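Local coordinates for protein putative sporulation-specific glycosylase ydhD (Bacillus subtilis subsp. subtilis str. 168, PDB 3CZ8) that probably cleaves glycosidic bonds of polysaccharides during sporulation, through the family 18 glycosyl hydrolase domain that makes up this chain, at residues Ile43-Asp48 against Val86-Asn91; Asp128-Phe133 against Arg164-Gly169. The protein carries 1 engineered substitution. One frame throughout, in Å; residues are numbered along the deposited sequence.

Interaction 1 of 2, residues Ile43-Asp48 against Val86-Asn91; sequences IAPNGD and VHQVLN
Ala44 O accepts Gly47 N at 2.9 Å, closing a type I turn, and lies 3.5 Å from the methyl Val89 CG2 of the neighbouring helix. The same methyl lies 3.6 Å from Pro45 O, so one valine branch packs against two carbonyl oxygens. Ile43 adds the apolar part. Its CG1 stands between the backbone N and the carbonyl carbon (chi1 69°), and the extended chain then carries CD1 to within 3.9 Å of Val89 CG2. At the outer edge Pro45 and Gln88 run side by side, the amide oxygen OE1 of Gln88 lying 3.4 Å from Pro45 CB. The loop fixes its own shape: Asn46 OD1 receives Asp48 N in an Asx turn (3.2 Å), the donor sitting well above the carbonyl plane, and Gly47 adopts a positive phi that would press a CB into the preceding carbonyl. From helix 93-110, Asn98 ND2 and Asn102 ND2 hydrogen-bond the backbone O of Asn46 and of Gly47 respectively. No hydrogen bond joins 43-48 to 86-91. The loop after strand 35-42 and helix 83-90 of this TIM-barrel domain therefore meet by van der Waals contact, while several of the loop's polar groups are bonded within the turn or to helix 93-110.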
ATOM      1  N   ILE A  43       0.455 -16.042 -17.140  1.00 45.62           N
ATOM      2  CA  ILE A  43       0.582 -17.139 -18.091  1.00 47.53           C
ATOM      3  C   ILE A  43      -0.204 -16.910 -19.386  1.00 51.61           C
ATOM      4  O   ILE A  43      -1.189 -16.166 -19.411  1.00 49.00           O
ATOM      5  CB  ILE A  43       0.193 -18.505 -17.444  1.00 47.30           C
ATOM      6  CG1 ILE A  43      -1.310 -18.576 -17.136  1.00 45.21           C
ATOM      7  CG2 ILE A  43       1.006 -18.737 -16.176  1.00 42.52           C
ATOM      8  CD1 ILE A  43      -1.812 -19.960 -16.767  1.00 38.83           C
ATOM      9  N   ALA A  44       0.263 -17.547 -20.456  1.00 49.69           N
ATOM     10  CA  ALA A  44      -0.427 -17.557 -21.739  1.00 55.72           C
ATOM     11  C   ALA A  44      -1.157 -18.900 -21.878  1.00 55.99           C
ATOM     12  O   ALA A  44      -0.811 -19.848 -21.169  1.00 62.85           O
ATOM     13  CB  ALA A  44       0.582 -17.346 -22.871  1.00 55.35           C
ATOM     14  N   PRO A  45      -2.189 -18.984 -22.753  1.00 59.01           N
ATOM     15  CA  PRO A  45      -2.926 -20.246 -22.966  1.00 54.49           C
ATOM     16  C   PRO A  45      -2.082 -21.460 -23.387  1.00 58.47           C
ATOM     17  O   PRO A  45      -2.489 -22.600 -23.151  1.00 56.37           O
ATOM     18  CB  PRO A  45      -3.906 -19.888 -24.085  1.00 60.44           C
ATOM     19  CG  PRO A  45      -4.109 -18.431 -23.944  1.00 63.10           C
ATOM     20  CD  PRO A  45      -2.771 -17.890 -23.556  1.00 45.64           C
ATOM     21  N   ASN A  46      -0.921 -21.218 -23.996  1.00 58.80           N
ATOM     22  CA  ASN A  46      -0.022 -22.297 -24.390  1.00 65.07           C
ATOM     23  C   ASN A  46       0.967 -22.690 -23.287  1.00 70.81           C
ATOM     24  O   ASN A  46       1.796 -23.588 -23.466  1.00 74.40           O
ATOM     25  CB  ASN A  46       0.698 -21.957 -25.704  1.00 60.76           C
ATOM     26  CG  ASN A  46       1.697 -20.814 -25.565  1.00 65.30           C
ATOM     27  OD1 ASN A  46       1.652 -20.027 -24.619  1.00 75.38           O
ATOM     28  ND2 ASN A  46       2.602 -20.717 -26.530  1.00 74.71           N
ATOM     29  N   GLY A  47       0.869 -22.006 -22.150  1.00 67.39           N
ATOM     30  CA  GLY A  47       1.682 -22.317 -20.982  1.00 55.05           C
ATOM     31  C   GLY A  47       2.936 -21.476 -20.858  1.00 52.73           C
ATOM     32  O   GLY A  47       3.715 -21.669 -19.934  1.00 54.07           O
ATOM     33  N   ASP A  48       3.140 -20.546 -21.787  1.00 56.34           N
ATOM     34  CA  ASP A  48       4.284 -19.636 -21.711  1.00 54.36           C
ATOM     35  C   ASP A  48       4.108 -18.618 -20.589  1.00 47.44           C
ATOM     36  O   ASP A  48       2.988 -18.335 -20.170  1.00 53.99           O
ATOM     37  CB  ASP A  48       4.499 -18.914 -23.044  1.00 58.34           C
ATOM     38  CG  ASP A  48       5.251 -19.760 -24.059  1.00 74.86           C
ATOM     39  OD1 ASP A  48       4.776 -19.861 -25.207  1.00 82.25           O
ATOM     40  OD2 ASP A  48       6.317 -20.321 -23.719  1.00 65.76           O
ATOM     41  N   VAL A  86      -6.347 -20.290 -17.736  1.00 52.04           N
ATOM     42  CA  VAL A  86      -5.928 -21.408 -16.886  1.00 48.70           C
ATOM     43  C   VAL A  86      -6.579 -22.738 -17.321  1.00 50.81           C
ATOM     44  O   VAL A  86      -5.934 -23.786 -17.258  1.00 43.64           O
ATOM     45  CB  VAL A  86      -6.115 -21.099 -15.353  1.00 39.87           C
ATOM     46  CG1 VAL A  86      -7.585 -20.974 -14.966  1.00 42.47           C
ATOM     47  CG2 VAL A  86      -5.407 -22.134 -14.483  1.00 38.40           C
ATOM     48  N   HIS A  87      -7.821 -22.674 -17.806  1.00 54.87           N
ATOM     49  CA  HIS A  87      -8.541 -23.845 -18.333  1.00 57.11           C
ATOM     50  C   HIS A  87      -7.859 -24.437 -19.574  1.00 57.93           C
ATOM     51  O   HIS A  87      -7.749 -25.655 -19.703  1.00 51.77           O
ATOM     52  CB  HIS A  87      -9.998 -23.483 -18.643  1.00 55.49           C
ATOM     53  CG  HIS A  87     -10.829 -24.636 -19.117  1.00 59.92           C
ATOM     54  ND1 HIS A  87     -11.552 -25.433 -18.256  1.00 63.78           N
ATOM     55  CD2 HIS A  87     -11.069 -25.113 -20.363  1.00 35.83           C
ATOM     56  CE1 HIS A  87     -12.189 -26.361 -18.948  1.00 68.94           C
ATOM     57  NE2 HIS A  87     -11.910 -26.191 -20.229  1.00 44.78           N
ATOM     58  N   GLN A  88      -7.397 -23.566 -20.468  1.00 58.58           N
ATOM     59  CA  GLN A  88      -6.708 -23.976 -21.691  1.00 60.73           C
ATOM     60  C   GLN A  88      -5.358 -24.626 -21.392  1.00 59.06           C
ATOM     61  O   GLN A  88      -4.903 -25.492 -22.139  1.00 56.11           O
ATOM     62  CB  GLN A  88      -6.513 -22.778 -22.628  1.00 63.55           C
ATOM     63  CG  GLN A  88      -7.778 -22.324 -23.352  1.00 68.54           C
ATOM     64  CD  GLN A  88      -7.563 -21.059 -24.168  1.00 72.12           C
ATOM     65  OE1 GLN A  88      -7.267 -19.995 -23.623  1.00 98.75           O
ATOM     66  NE2 GLN A  88      -7.723 -21.168 -25.481  1.00 92.78           N
ATOM     67  N   VAL A  89      -4.734 -24.197 -20.297  1.00 51.98           N
ATOM     68  CA  VAL A  89      -3.469 -24.760 -19.835  1.00 47.98           C
ATOM     69  C   VAL A  89      -3.689 -26.133 -19.190  1.00 51.81           C
ATOM     70  O   VAL A  89      -3.019 -27.108 -19.549  1.00 44.59           O
ATOM     71  CB  VAL A  89      -2.751 -23.799 -18.853  1.00 46.46           C
ATOM     72  CG1 VAL A  89      -1.577 -24.486 -18.173  1.00 49.59           C
ATOM     73  CG2 VAL A  89      -2.275 -22.554 -19.582  1.00 38.28           C
ATOM     74  N   LEU A  90      -4.645 -26.206 -18.263  1.00 39.14           N
ATOM     75  CA  LEU A  90      -4.918 -27.425 -17.502  1.00 44.88           C
ATOM     76  C   LEU A  90      -5.467 -28.590 -18.339  1.00 51.44           C
ATOM     77  O   LEU A  90      -5.397 -29.745 -17.915  1.00 54.09           O
ATOM     78  CB  LEU A  90      -5.857 -27.129 -16.321  1.00 41.56           C
ATOM     79  CG  LEU A  90      -5.307 -26.277 -15.165  1.00 44.69           C
ATOM     80  CD1 LEU A  90      -6.354 -26.093 -14.077  1.00 38.67           C
ATOM     81  CD2 LEU A  90      -4.022 -26.856 -14.577  1.00 39.59           C
ATOM     82  N   ASN A  91      -5.993 -28.283 -19.525  1.00 54.52           N
ATOM     83  CA  ASN A  91      -6.584 -29.296 -20.401  1.00 50.36           C
ATOM     84  C   ASN A  91      -5.713 -29.673 -21.608  1.00 53.18           C
ATOM     85  O   ASN A  91      -6.015 -30.628 -22.327  1.00 58.77           O
ATOM     86  CB  ASN A  91      -7.988 -28.873 -20.838  1.00 43.85           C
ATOM     87  CG  ASN A  91      -8.990 -28.932 -19.704  1.00 44.60           C
ATOM     88  OD1 ASN A  91      -9.712 -29.918 -19.551  1.00 42.79           O
ATOM     89  ND2 ASN A  91      -9.035 -27.881 -18.894  1.00 57.36           N
TER

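Interaction 2 of 2, residues Asp128-Phe133 against Arg164-Gly169; sequences DLFTGF and RGYDYG
Phe130 and Tyr166 meet in the TIM-barrel fold of family 18, where helix 127-143 packs on the loop that follows strand 147-153. The rings cross obliquely, their planes at 81° and their centroids 5.9 Å apart, and the closest atoms are Phe130 CE1 and Tyr166 CE1 at 3.7 Å. The CB of Phe130 points toward the loop, and with CG opposite the backbone N (chi1 -171°) the ring is brought to Gly165 and Tyr166; its CD1 edge meets Gly165 O near the ring plane. The CB of Tyr166 points away from the helix, yet CG, beside the backbone N and opposite the carbonyl carbon, brings the ring back to Phe130. The Tyr166 hydroxyl is hydrogen-bonded to Phe119 O, and the side chain comes within about 4 Å of that of Glu120, the predicted proton donor. With alanine in place of Phe130, the CD1 and CE1 side of the Tyr166 ring would probably lose its packing partner and a gap would open beside Gly165 O.

Next to the aromatic pair the contact turns wet. Thr131 OG1, which also bonds Arg127 O one turn back, holds two waters. One, 2.9 Å from Thr131 OG1, donates to Gly165 O and accepts from Asp167 N, tying the helix to the loop backbone. The other, 2.8 Å from Thr131 OG1, donates to Asp128 OD2; its link to Asp167 OD1 is so short that the geometry is doubtful, but a water here may ease the repulsion between Asp128 OD2 and Asp167 OD1, 4.4 Å apart. Asp167 CB itself lies 3.9 Å from Thr131 OG1. At the N-cap of helix 168-174, Asp167 OD2 accepts Gly169 N in a weak bond of 3.4 Å.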
ATOM      1  N   ASP A 128      -9.151 -31.914 -10.494  1.00 41.07           N
ATOM      2  CA  ASP A 128      -8.161 -32.974 -10.479  1.00 40.93           C
ATOM      3  C   ASP A 128      -7.009 -32.666 -11.432  1.00 34.55           C
ATOM      4  O   ASP A 128      -5.878 -33.105 -11.212  1.00 36.68           O
ATOM      5  CB  ASP A 128      -8.824 -34.322 -10.789  1.00 36.85           C
ATOM      6  CG  ASP A 128      -9.673 -34.833  -9.628  1.00 55.27           C
ATOM      7  OD1 ASP A 128     -10.398 -35.836  -9.807  1.00 61.03           O
ATOM      8  OD2 ASP A 128      -9.615 -34.230  -8.531  1.00 38.30           O
ATOM      9  N   LEU A 129      -7.297 -31.887 -12.471  1.00 26.89           N
ATOM     10  CA  LEU A 129      -6.276 -31.443 -13.420  1.00 39.83           C
ATOM     11  C   LEU A 129      -5.341 -30.412 -12.807  1.00 38.45           C
ATOM     12  O   LEU A 129      -4.152 -30.366 -13.143  1.00 38.90           O
ATOM     13  CB  LEU A 129      -6.922 -30.875 -14.687  1.00 33.21           C
ATOM     14  CG  LEU A 129      -7.781 -31.832 -15.523  1.00 50.12           C
ATOM     15  CD1 LEU A 129      -8.526 -31.058 -16.594  1.00 51.51           C
ATOM     16  CD2 LEU A 129      -6.951 -32.954 -16.147  1.00 46.82           C
ATOM     17  N   PHE A 130      -5.890 -29.587 -11.916  1.00 42.61           N
ATOM     18  CA  PHE A 130      -5.109 -28.598 -11.172  1.00 40.21           C
ATOM     19  C   PHE A 130      -4.173 -29.295 -10.192  1.00 32.62           C
ATOM     20  O   PHE A 130      -2.998 -28.954 -10.125  1.00 40.25           O
ATOM     21  CB  PHE A 130      -6.026 -27.595 -10.452  1.00 37.81           C
ATOM     22  CG  PHE A 130      -5.303 -26.420  -9.839  1.00 40.35           C
ATOM     23  CD1 PHE A 130      -5.751 -25.864  -8.648  1.00 33.62           C
ATOM     24  CD2 PHE A 130      -4.177 -25.871 -10.447  1.00 24.29           C
ATOM     25  CE1 PHE A 130      -5.099 -24.778  -8.074  1.00 27.18           C
ATOM     26  CE2 PHE A 130      -3.511 -24.796  -9.869  1.00 27.01           C
ATOM     27  CZ  PHE A 130      -3.977 -24.247  -8.687  1.00 33.82           C
ATOM     28  N   THR A 131      -4.698 -30.276  -9.458  1.00 31.25           N
ATOM     29  CA  THR A 131      -3.901 -31.100  -8.548  1.00 37.14           C
ATOM     30  C   THR A 131      -2.765 -31.822  -9.284  1.00 39.11           C
ATOM     31  O   THR A 131      -1.623 -31.829  -8.813  1.00 31.07           O
ATOM     32  CB  THR A 131      -4.786 -32.114  -7.799  1.00 41.16           C
ATOM     33  OG1 THR A 131      -5.873 -31.418  -7.180  1.00 32.78           O
ATOM     34  CG2 THR A 131      -3.994 -32.867  -6.724  1.00 31.64           C
ATOM     35  N   GLY A 132      -3.093 -32.402 -10.438  1.00 28.72           N
ATOM     36  CA  GLY A 132      -2.125 -33.083 -11.292  1.00 31.19           C
ATOM     37  C   GLY A 132      -1.021 -32.171 -11.796  1.00 40.12           C
ATOM     38  O   GLY A 132       0.153 -32.554 -11.797  1.00 34.56           O
ATOM     39  N   PHE A 133      -1.397 -30.964 -12.218  1.00 34.73           N
ATOM     40  CA  PHE A 133      -0.431 -29.940 -12.627  1.00 28.16           C
ATOM     41  C   PHE A 133       0.530 -29.594 -11.487  1.00 28.23           C
ATOM     42  O   PHE A 133       1.733 -29.441 -11.706  1.00 32.36           O
ATOM     43  CB  PHE A 133      -1.151 -28.680 -13.128  1.00 29.08           C
ATOM     44  CG  PHE A 133      -0.294 -27.446 -13.126  1.00 25.31           C
ATOM     45  CD1 PHE A 133       0.679 -27.257 -14.101  1.00 34.47           C
ATOM     46  CD2 PHE A 133      -0.444 -26.479 -12.133  1.00 37.71           C
ATOM     47  CE1 PHE A 133       1.490 -26.127 -14.084  1.00 32.94           C
ATOM     48  CE2 PHE A 133       0.362 -25.346 -12.114  1.00 28.12           C
ATOM     49  CZ  PHE A 133       1.327 -25.171 -13.086  1.00 31.29           C
ATOM     50  N   ARG A 164     -14.735 -25.247  -5.806  1.00 42.30           N
ATOM     51  CA  ARG A 164     -14.654 -26.694  -5.982  1.00 46.86           C
ATOM     52  C   ARG A 164     -13.387 -27.109  -6.737  1.00 42.82           C
ATOM     53  O   ARG A 164     -12.920 -28.226  -6.585  1.00 44.09           O
ATOM     54  CB  ARG A 164     -15.924 -27.221  -6.667  1.00 47.22           C
ATOM     55  CG  ARG A 164     -16.556 -28.427  -5.980  1.00 52.45           C
ATOM     56  CD  ARG A 164     -15.997 -29.732  -6.509  1.00 73.93           C
ATOM     57  NE  ARG A 164     -15.984 -30.784  -5.494  1.00 67.98           N
ATOM     58  CZ  ARG A 164     -15.721 -32.067  -5.735  1.00 72.00           C
ATOM     59  NH1 ARG A 164     -15.463 -32.488  -6.973  1.00 46.66           N
ATOM     60  NH2 ARG A 164     -15.729 -32.936  -4.733  1.00 49.65           N
ATOM     61  N   GLY A 165     -12.823 -26.182  -7.514  1.00 40.97           N
ATOM     62  CA  GLY A 165     -11.545 -26.381  -8.205  1.00 41.92           C
ATOM     63  C   GLY A 165     -10.320 -26.541  -7.306  1.00 46.49           C
ATOM     64  O   GLY A 165      -9.238 -26.900  -7.780  1.00 40.14           O
ATOM     65  N   TYR A 166     -10.495 -26.288  -6.008  1.00 38.72           N
ATOM     66  CA  TYR A 166      -9.410 -26.342  -5.034  1.00 35.31           C
ATOM     67  C   TYR A 166      -9.586 -27.498  -4.067  1.00 33.29           C
ATOM     68  O   TYR A 166     -10.246 -27.380  -3.036  1.00 36.72           O
ATOM     69  CB  TYR A 166      -9.284 -25.005  -4.294  1.00 36.84           C
ATOM     70  CG  TYR A 166      -9.108 -23.845  -5.241  1.00 36.71           C
ATOM     71  CD1 TYR A 166      -7.869 -23.596  -5.831  1.00 29.82           C
ATOM     72  CD2 TYR A 166     -10.181 -23.014  -5.572  1.00 35.64           C
ATOM     73  CE1 TYR A 166      -7.693 -22.543  -6.714  1.00 24.91           C
ATOM     74  CE2 TYR A 166     -10.016 -21.953  -6.462  1.00 28.40           C
ATOM     75  CZ  TYR A 166      -8.765 -21.730  -7.025  1.00 31.08           C
ATOM     76  OH  TYR A 166      -8.572 -20.700  -7.897  1.00 32.35           O
ATOM     77  N   ASP A 167      -8.990 -28.629  -4.427  1.00 42.14           N
ATOM     78  CA  ASP A 167      -8.990 -29.812  -3.586  1.00 34.30           C
ATOM     79  C   ASP A 167      -7.926 -29.641  -2.508  1.00 31.90           C
ATOM     80  O   ASP A 167      -6.750 -29.805  -2.787  1.00 34.94           O
ATOM     81  CB  ASP A 167      -8.693 -31.039  -4.456  1.00 31.51           C
ATOM     82  CG  ASP A 167      -8.765 -32.347  -3.688  1.00 38.65           C
ATOM     83  OD1 ASP A 167      -8.515 -33.399  -4.311  1.00 41.11           O
ATOM     84  OD2 ASP A 167      -9.068 -32.339  -2.474  1.00 37.03           O
ATOM     85  N   TYR A 168      -8.345 -29.337  -1.278  1.00 31.42           N
ATOM     86  CA  TYR A 168      -7.411 -29.094  -0.163  1.00 30.95           C
ATOM     87  C   TYR A 168      -6.520 -30.290   0.171  1.00 34.93           C
ATOM     88  O   TYR A 168      -5.332 -30.120   0.441  1.00 35.41           O
ATOM     89  CB  TYR A 168      -8.161 -28.656   1.102  1.00 25.13           C
ATOM     90  CG  TYR A 168      -8.368 -27.152   1.257  1.00 36.24           C
ATOM     91  CD1 TYR A 168      -8.487 -26.312   0.149  1.00 34.05           C
ATOM     92  CD2 TYR A 168      -8.469 -26.580   2.522  1.00 36.33           C
ATOM     93  CE1 TYR A 168      -8.685 -24.936   0.301  1.00 32.78           C
ATOM     94  CE2 TYR A 168      -8.672 -25.215   2.683  1.00 33.16           C
ATOM     95  CZ  TYR A 168      -8.782 -24.402   1.573  1.00 31.02           C
ATOM     96  OH  TYR A 168      -8.986 -23.055   1.745  1.00 35.05           O
ATOM     97  N   GLY A 169      -7.101 -31.488   0.154  1.00 38.73           N
ATOM     98  CA  GLY A 169      -6.380 -32.713   0.500  1.00 27.41           C
ATOM     99  C   GLY A 169      -5.385 -33.102  -0.572  1.00 29.67           C
ATOM    100  O   GLY A 169      -4.277 -33.546  -0.267  1.00 42.06           O
TER
HETATM  101  O   HOH W   1      -7.675 -33.474  -6.627  1.00 34.55           O
HETATM  102  O   HOH W   2      -7.234 -28.940  -6.736  1.00 31.85           O

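Overall arrangement
Interactions 1 and 2 follow one another along the chain, the first closing before the second opens, and their centres are about 15 Å apart on the same side of the chain's centre. Both lie in the TIM barrel, and each joins a loop after one strand to a helix of a neighbouring unit: the loop after strand 35-42 with helix 83-90, then helix 127-143 with the loop after strand 147-153. Leu90 links them, its CD2 3.7 Å from Phe133 CB and its CD1 3.9 Å from Phe130 CB, while Leu129 packs on Asn91. Helix 83-90 and helix 127-143 thus touch through Leu90, and Phe119, beside the predicted proton donor Glu120, is touched from both contacts.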